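Local coordinates for protein transcriptional regulator WhiB1 (Mycobacterium tuberculosis H37Rv, PDB 6ONO) that represses transcription, probably in response to redox state, and carries a [4Fe-4S] cluster that reacts with nitric oxide; its apo and nitrosylated forms bind DNA, at residues L16-V20 with S57-G61. Sequence-based numbering, arbitrary orientation.
Sequences LFFPV and SGVWG. With SF4 (iron/sulfur cluster), chain E.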
loop_
_atom_site.group_PDB
_atom_site.type_symbol
_atom_site.label_atom_id
_atom_site.label_comp_id
_atom_site.label_asym_id
_atom_site.label_seq_id
_atom_site.Cartn_x
_atom_site.Cartn_y
_atom_site.Cartn_z
ATOM N N LEU A 16 -2.919 9.754 1.153
ATOM C CA LEU A 16 -1.867 10.731 0.915
ATOM C C LEU A 16 -0.538 10.039 0.689
ATOM O O LEU A 16 0.303 10.531 -0.076
ATOM C CB LEU A 16 -1.769 11.698 2.094
ATOM C CG LEU A 16 -0.620 12.705 2.091
ATOM C CD1 LEU A 16 -0.775 13.687 0.934
ATOM C CD2 LEU A 16 -0.558 13.421 3.430
ATOM N N PHE A 17 -0.342 8.880 1.302
ATOM C CA PHE A 17 0.949 8.217 1.210
ATOM C C PHE A 17 1.027 7.282 0.026
ATOM O O PHE A 17 2.043 6.612 -0.150
ATOM C CB PHE A 17 1.244 7.499 2.524
ATOM C CG PHE A 17 1.392 8.454 3.653
ATOM C CD1 PHE A 17 0.276 8.891 4.348
ATOM C CD2 PHE A 17 2.616 9.019 3.926
ATOM C CE1 PHE A 17 0.399 9.813 5.345
ATOM C CE2 PHE A 17 2.752 9.944 4.930
ATOM C CZ PHE A 17 1.646 10.350 5.633
ATOM N N PHE A 18 0.002 7.269 -0.827
ATOM C CA PHE A 18 -0.015 6.429 -2.020
ATOM C C PHE A 18 -0.421 7.264 -3.228
ATOM O O PHE A 18 -1.518 7.101 -3.775
ATOM C CB PHE A 18 -0.930 5.224 -1.800
ATOM C CG PHE A 18 -0.348 4.242 -0.837
ATOM C CD1 PHE A 18 -0.506 4.414 0.535
ATOM C CD2 PHE A 18 0.454 3.206 -1.297
ATOM C CE1 PHE A 18 0.083 3.530 1.433
ATOM C CE2 PHE A 18 1.061 2.336 -0.414
ATOM C CZ PHE A 18 0.871 2.493 0.954
ATOM N N PRO A 19 0.446 8.178 -3.672
ATOM C CA PRO A 19 0.116 8.953 -4.870
ATOM C C PRO A 19 0.151 8.070 -6.101
ATOM O O PRO A 19 0.987 7.173 -6.227
ATOM C CB PRO A 19 1.212 10.024 -4.919
ATOM C CG PRO A 19 2.354 9.413 -4.220
ATOM C CD PRO A 19 1.778 8.527 -3.146
ATOM N N VAL A 20 -0.788 8.313 -6.999
ATOM C CA VAL A 20 -0.840 7.612 -8.273
ATOM C C VAL A 20 -0.256 8.528 -9.342
ATOM O O VAL A 20 -0.651 9.696 -9.454
ATOM C CB VAL A 20 -2.267 7.156 -8.619
ATOM C CG1 VAL A 20 -3.256 8.304 -8.547
ATOM C CG2 VAL A 20 -2.292 6.516 -9.997
ATOM N N SER A 57 5.360 -0.073 -2.723
ATOM C CA SER A 57 4.474 1.047 -3.014
ATOM C C SER A 57 4.421 2.046 -1.864
ATOM O O SER A 57 4.573 1.690 -0.695
ATOM C CB SER A 57 3.058 0.546 -3.297
ATOM O OG SER A 57 3.066 -0.386 -4.346
ATOM N N GLY A 58 4.163 3.300 -2.208
ATOM C CA GLY A 58 3.859 4.325 -1.230
ATOM C C GLY A 58 5.077 5.084 -0.726
ATOM O O GLY A 58 6.234 4.756 -1.010
ATOM N N VAL A 59 4.784 6.144 0.034
ATOM C CA VAL A 59 5.789 6.935 0.735
ATOM C C VAL A 59 5.909 6.404 2.162
ATOM O O VAL A 59 4.916 6.356 2.908
ATOM C CB VAL A 59 5.421 8.428 0.734
ATOM C CG1 VAL A 59 6.428 9.227 1.521
ATOM C CG2 VAL A 59 5.294 8.976 -0.714
ATOM N N TRP A 60 7.118 5.978 2.530
ATOM C CA TRP A 60 7.460 5.510 3.865
ATOM C C TRP A 60 8.725 6.222 4.296
ATOM O O TRP A 60 9.626 6.432 3.479
ATOM C CB TRP A 60 7.727 3.998 3.919
ATOM C CG TRP A 60 6.602 3.118 3.433
ATOM C CD1 TRP A 60 6.053 3.096 2.179
ATOM C CD2 TRP A 60 5.924 2.106 4.182
ATOM N NE1 TRP A 60 5.067 2.142 2.108
ATOM C CE2 TRP A 60 4.962 1.522 3.324
ATOM C CE3 TRP A 60 6.028 1.640 5.498
ATOM C CZ2 TRP A 60 4.111 0.493 3.739
ATOM C CZ3 TRP A 60 5.187 0.618 5.910
ATOM C CH2 TRP A 60 4.242 0.055 5.031
ATOM N N GLY A 61 8.784 6.591 5.576
ATOM C CA GLY A 61 9.996 7.116 6.179
ATOM C C GLY A 61 10.601 8.306 5.459
ATOM O O GLY A 61 11.823 8.468 5.436
HETATM FE FE1 SF4 E . 3.996 7.722 8.733
HETATM FE FE2 SF4 E . 5.964 9.019 7.375
HETATM FE FE3 SF4 E . 6.443 6.533 8.431
HETATM FE FE4 SF4 E . 6.140 8.669 10.091
HETATM S S1 SF4 E . 7.783 8.375 8.563
HETATM S S2 SF4 E . 5.203 6.624 10.331
HETATM S S3 SF4 E . 4.601 9.900 8.940
HETATM S S4 SF4 E . 4.945 7.042 6.782
#
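Beside the [4Fe-4S] pocket of this WhiB-family protein, Phe17 and Phe18 meet the loop 57-61, in which 58-61 supplies the first four residues (GVWG) of the family's G[VI]WGG turn. One backbone hydrogen bond joins 16-20 to 57-61: Val59 N donates to Phe17 O at 2.8 Å, nearly straight at 163° and in the carbonyl plane. Phe18 has CG beside its backbone N (chi1 -71°), and its ring lies with one face on Gly58. Gly58 CA, with no side chain, sits 3.9 Å from the centroid of the Phe18 ring, a CH-pi contact. Ser57 CB meets the same ring at its edge, 3.9 Å from Phe18 CE2. In the turn itself, Trp60 NE1 donates to Ser57 O at 2.9 Å, a bent bond (144°) that holds the indole NH to the backbone of its own segment. Arg68 NH1, from helix 65-71, donates a hydrogen bond to Gly58 O. On the cluster side, Phe17 CD2 packs on Val59 CB at 4.3 Å, and Phe17 CE2 comes 4.1 Å from SF4 S4. The Phe17 ring also touches Cys9, an inferred cluster ligand. Gly61 CA approaches SF4 S1 to 3.5 Å. The chain of another protein packs on Phe18, Ser57 and Trp60; a polar side chain of that chain hydrogen-bonds to Val59 O.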